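Local coordinates for chromosome-partitioning protein ParB (Caulobacter vibrioides NA1000, PDB 6S6H) that binds the centromeric parS site through its DNA-binding domain and takes part in chromosome partition, localizing to both poles of the predivisional cell, at residues E6-Q14 / F34-I45. Sequence-based numbering, arbitrary orientation.
Sequences EIGIIENVQ and FERTQENIAQTI. With nucleotides of chain D.
Over one face of the Phe34 ring lies the side chain of Glu6, its CG 3.5 Å from the ring centroid and 3° off the normal, a CH-pi contact; the carboxylate continues the stack, its plane only 9° from that of the ring. Ile10 CD1 approaches the same ring at its edge. The chain of Glu6, extended beyond CG, carries OE2 past the ring to Arg36, where it forms a salt bridge with NH1; the modelled separation is too short to be taken literally. Carboxylate and guanidinium planes are steeply inclined, yet Glu6 OE2 lies at the guanidinium edge. A second edge partner helps set the rotation of this group: Arg36 NE donates to Asn40 OD1 over 2.6 Å, close to the guanidinium plane. Ile10 CD1 lies over one guanidinium face, displaced toward the rim, 3.5 Å from Arg36 NE.

Ile10 is a knob in a hole made by Phe34, Ile41, Thr44 and Ile45. Its two branches divide the work: CD1 meets Ile41 CD1 at 3.9 Å, whereas CG2 packs 3.4 Å from Thr44 CG2 and also against Ile45 CG2. Thr44 turns its CG2 methyl to Ile10 while its OG1 donates a hydrogen bond to Asn40 O within the helix. At the far end, Gln14 NE2 donates to Ile45 O (3.1 Å), in the carbonyl plane on a lone pair.

The axes of helices 6-11 and 38-45 cross at -78°, 9.4 Å apart. Thr37 OG1 caps helix 38-45 by accepting from Asn40 N, and Gln38 N at this helix start donates to DT3 OP2 of chain D (2.9 Å), a backbone-phosphate contact within the ParB helix-turn-helix domain. Beyond the contact, Ile41 rests on Met31 and Ile45 on Tyr27, both of helix 20-34, while Ala42 packs on Val52 of helix 49-57.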
# COMPACT_ATOMS: atom_id res chain seq x y z
N GLU B 6 22.90 2.47 14.25
CA GLU B 6 22.55 2.77 12.83
C GLU B 6 21.39 1.87 12.39
O GLU B 6 20.45 2.39 11.75
CB GLU B 6 23.74 2.51 11.89
CG GLU B 6 24.90 3.47 12.09
CD GLU B 6 26.04 3.30 11.10
OE1 GLU B 6 27.04 4.03 11.23
OE2 GLU B 6 25.92 2.45 10.19
N ILE B 7 21.46 0.58 12.70
CA ILE B 7 20.49 -0.46 12.24
C ILE B 7 19.10 -0.13 12.80
O ILE B 7 18.14 -0.12 12.00
CB ILE B 7 20.97 -1.88 12.64
CG1 ILE B 7 22.16 -2.30 11.77
CG2 ILE B 7 19.83 -2.89 12.56
CD1 ILE B 7 22.83 -3.59 12.20
N GLY B 8 19.01 0.12 14.10
CA GLY B 8 17.74 0.47 14.79
C GLY B 8 17.09 1.70 14.19
O GLY B 8 15.86 1.69 14.02
N ILE B 9 17.89 2.73 13.89
CA ILE B 9 17.42 4.03 13.30
C ILE B 9 16.83 3.75 11.91
O ILE B 9 15.73 4.27 11.63
CB ILE B 9 18.57 5.06 13.25
CG1 ILE B 9 18.97 5.51 14.66
CG2 ILE B 9 18.21 6.24 12.37
CD1 ILE B 9 20.30 6.21 14.72
N ILE B 10 17.54 2.98 11.09
CA ILE B 10 17.11 2.61 9.70
C ILE B 10 15.81 1.80 9.80
O ILE B 10 14.85 2.13 9.07
CB ILE B 10 18.23 1.84 8.96
CG1 ILE B 10 19.43 2.75 8.69
CG2 ILE B 10 17.70 1.21 7.68
CD1 ILE B 10 20.73 2.01 8.43
N GLU B 11 15.78 0.79 10.68
CA GLU B 11 14.61 -0.10 10.91
C GLU B 11 13.36 0.73 11.22
O GLU B 11 12.29 0.38 10.71
CB GLU B 11 14.90 -1.07 12.06
CG GLU B 11 15.76 -2.25 11.65
CD GLU B 11 16.13 -3.19 12.78
OE1 GLU B 11 16.18 -4.41 12.55
OE2 GLU B 11 16.37 -2.70 13.90
N ASN B 12 13.49 1.78 12.03
CA ASN B 12 12.34 2.50 12.64
C ASN B 12 11.83 3.62 11.73
O ASN B 12 10.80 4.23 12.08
CB ASN B 12 12.66 3.00 14.05
CG ASN B 12 12.46 1.92 15.09
OD1 ASN B 12 11.42 1.89 15.75
ND2 ASN B 12 13.42 1.02 15.23
N VAL B 13 12.48 3.89 10.59
CA VAL B 13 12.02 4.90 9.60
C VAL B 13 10.58 4.57 9.20
O VAL B 13 9.72 5.47 9.27
CB VAL B 13 12.95 4.98 8.38
CG1 VAL B 13 12.34 5.80 7.24
CG2 VAL B 13 14.32 5.52 8.76
N GLN B 14 10.32 3.31 8.81
CA GLN B 14 9.01 2.84 8.29
C GLN B 14 8.02 2.61 9.44
O GLN B 14 6.80 2.66 9.18
CB GLN B 14 9.19 1.56 7.46
CG GLN B 14 9.49 0.31 8.28
CD GLN B 14 10.00 -0.83 7.43
OE1 GLN B 14 9.72 -0.92 6.23
NE2 GLN B 14 10.77 -1.72 8.05
N PHE B 34 25.92 7.32 6.91
CA PHE B 34 26.40 5.97 7.32
C PHE B 34 27.03 5.25 6.12
O PHE B 34 27.50 4.11 6.30
CB PHE B 34 25.26 5.14 7.92
CG PHE B 34 24.60 5.75 9.13
CD1 PHE B 34 25.29 6.59 9.98
CD2 PHE B 34 23.28 5.44 9.44
CE1 PHE B 34 24.67 7.14 11.10
CE2 PHE B 34 22.67 5.98 10.55
CZ PHE B 34 23.36 6.83 11.38
N GLU B 35 27.04 5.90 4.95
CA GLU B 35 27.72 5.42 3.72
C GLU B 35 27.21 4.01 3.40
O GLU B 35 28.04 3.09 3.29
CB GLU B 35 29.24 5.45 3.92
CG GLU B 35 29.75 6.80 4.37
CD GLU B 35 31.24 6.81 4.66
OE1 GLU B 35 31.60 6.95 5.85
OE2 GLU B 35 32.03 6.67 3.70
N ARG B 36 25.89 3.86 3.26
CA ARG B 36 25.21 2.57 3.00
C ARG B 36 24.50 2.66 1.65
O ARG B 36 24.04 3.76 1.30
CB ARG B 36 24.24 2.24 4.14
CG ARG B 36 24.89 2.24 5.52
CD ARG B 36 23.90 2.07 6.66
NE ARG B 36 23.67 0.66 6.97
CZ ARG B 36 24.09 0.02 8.06
NH1 ARG B 36 24.78 0.64 9.00
NH2 ARG B 36 23.81 -1.27 8.20
N THR B 37 24.45 1.55 0.91
CA THR B 37 23.83 1.46 -0.44
C THR B 37 22.31 1.35 -0.31
O THR B 37 21.82 1.08 0.81
CB THR B 37 24.38 0.26 -1.23
OG1 THR B 37 24.03 -0.94 -0.54
CG2 THR B 37 25.87 0.32 -1.45
N GLN B 38 21.59 1.55 -1.41
CA GLN B 38 20.14 1.25 -1.53
C GLN B 38 19.89 -0.21 -1.14
O GLN B 38 18.92 -0.48 -0.40
CB GLN B 38 19.65 1.52 -2.96
CG GLN B 38 19.67 3.00 -3.36
CD GLN B 38 19.00 3.24 -4.69
OE1 GLN B 38 18.70 2.30 -5.43
NE2 GLN B 38 18.75 4.50 -5.00
N GLU B 39 20.76 -1.11 -1.61
CA GLU B 39 20.70 -2.58 -1.35
C GLU B 39 20.81 -2.85 0.15
O GLU B 39 20.04 -3.69 0.64
CB GLU B 39 21.82 -3.30 -2.11
CG GLU B 39 21.88 -4.79 -1.85
CD GLU B 39 20.64 -5.56 -2.27
OE1 GLU B 39 20.37 -6.62 -1.67
OE2 GLU B 39 19.95 -5.10 -3.20
N ASN B 40 21.73 -2.17 0.85
CA ASN B 40 21.98 -2.35 2.31
C ASN B 40 20.74 -1.91 3.10
O ASN B 40 20.30 -2.68 3.97
CB ASN B 40 23.24 -1.61 2.77
CG ASN B 40 23.41 -1.61 4.27
OD1 ASN B 40 22.78 -0.81 4.97
ND2 ASN B 40 24.26 -2.48 4.78
N ILE B 41 20.21 -0.72 2.80
CA ILE B 41 18.98 -0.17 3.44
C ILE B 41 17.85 -1.18 3.26
O ILE B 41 17.22 -1.55 4.26
CB ILE B 41 18.60 1.21 2.86
CG1 ILE B 41 19.68 2.26 3.13
CG2 ILE B 41 17.24 1.66 3.39
CD1 ILE B 41 20.00 2.48 4.59
N ALA B 42 17.62 -1.62 2.01
CA ALA B 42 16.56 -2.58 1.62
C ALA B 42 16.64 -3.83 2.51
O ALA B 42 15.61 -4.19 3.11
CB ALA B 42 16.71 -2.94 0.16
N GLN B 43 17.82 -4.44 2.62
CA GLN B 43 18.05 -5.67 3.43
C GLN B 43 17.79 -5.37 4.92
O GLN B 43 17.26 -6.25 5.61
CB GLN B 43 19.46 -6.22 3.21
CG GLN B 43 19.63 -6.94 1.88
CD GLN B 43 20.95 -7.65 1.75
OE1 GLN B 43 21.72 -7.76 2.70
NE2 GLN B 43 21.24 -8.13 0.55
N THR B 44 18.14 -4.16 5.38
CA THR B 44 17.96 -3.71 6.79
C THR B 44 16.47 -3.62 7.13
O THR B 44 16.09 -4.07 8.22
CB THR B 44 18.66 -2.37 7.06
OG1 THR B 44 20.03 -2.50 6.66
CG2 THR B 44 18.60 -1.94 8.51
N ILE B 45 15.66 -3.04 6.24
CA ILE B 45 14.22 -2.73 6.49
C ILE B 45 13.33 -3.87 5.96
O ILE B 45 12.10 -3.74 6.10
CB ILE B 45 13.82 -1.36 5.90
CG1 ILE B 45 13.67 -1.40 4.38
CG2 ILE B 45 14.80 -0.29 6.35
CD1 ILE B 45 13.12 -0.13 3.78
P DT D 3 23.71 3.05 -4.59
OP1 DT D 3 24.07 4.25 -3.79
OP2 DT D 3 23.07 1.89 -3.93
O5' DT D 3 22.79 3.54 -5.79
C5' DT D 3 23.29 4.45 -6.79
C4' DT D 3 22.38 4.49 -7.99
O4' DT D 3 22.38 3.21 -8.67
C3' DT D 3 20.90 4.81 -7.70
O3' DT D 3 20.52 6.02 -8.37
C2' DT D 3 20.15 3.59 -8.22
C1' DT D 3 21.11 3.06 -9.26
N1 DT D 3 20.93 1.64 -9.62
C2 DT D 3 20.59 1.35 -10.93
O2 DT D 3 20.43 2.21 -11.78
N3 DT D 3 20.44 0.01 -11.20
C4 DT D 3 20.59 -1.04 -10.31
O4 DT D 3 20.42 -2.19 -10.70
C5 DT D 3 20.95 -0.67 -8.96
C7 DT D 3 21.13 -1.74 -7.94
C6 DT D 3 21.09 0.64 -8.69
P DG D 4 19.00 6.54 -8.34
OP1 DG D 4 19.02 8.02 -8.19
OP2 DG D 4 18.24 5.73 -7.35
O5' DG D 4 18.49 6.21 -9.81
C5' DG D 4 19.03 6.92 -10.94
C4' DG D 4 18.15 6.73 -12.16
O4' DG D 4 18.16 5.34 -12.55
C3' DG D 4 16.69 7.10 -11.96
O3' DG D 4 16.19 7.73 -13.14
C2' DG D 4 16.02 5.76 -11.69
C1' DG D 4 16.84 4.81 -12.54
N9 DG D 4 16.92 3.45 -12.03
C8 DG D 4 17.38 3.05 -10.80
N7 DG D 4 17.35 1.76 -10.64
C5 DG D 4 16.84 1.27 -11.84
C6 DG D 4 16.59 -0.06 -12.25
O6 DG D 4 16.75 -1.11 -11.62
N1 DG D 4 16.08 -0.10 -13.55
C2 DG D 4 15.85 0.99 -14.34
N2 DG D 4 15.36 0.75 -15.56
N3 DG D 4 16.09 2.24 -13.96
C4 DG D 4 16.58 2.30 -12.71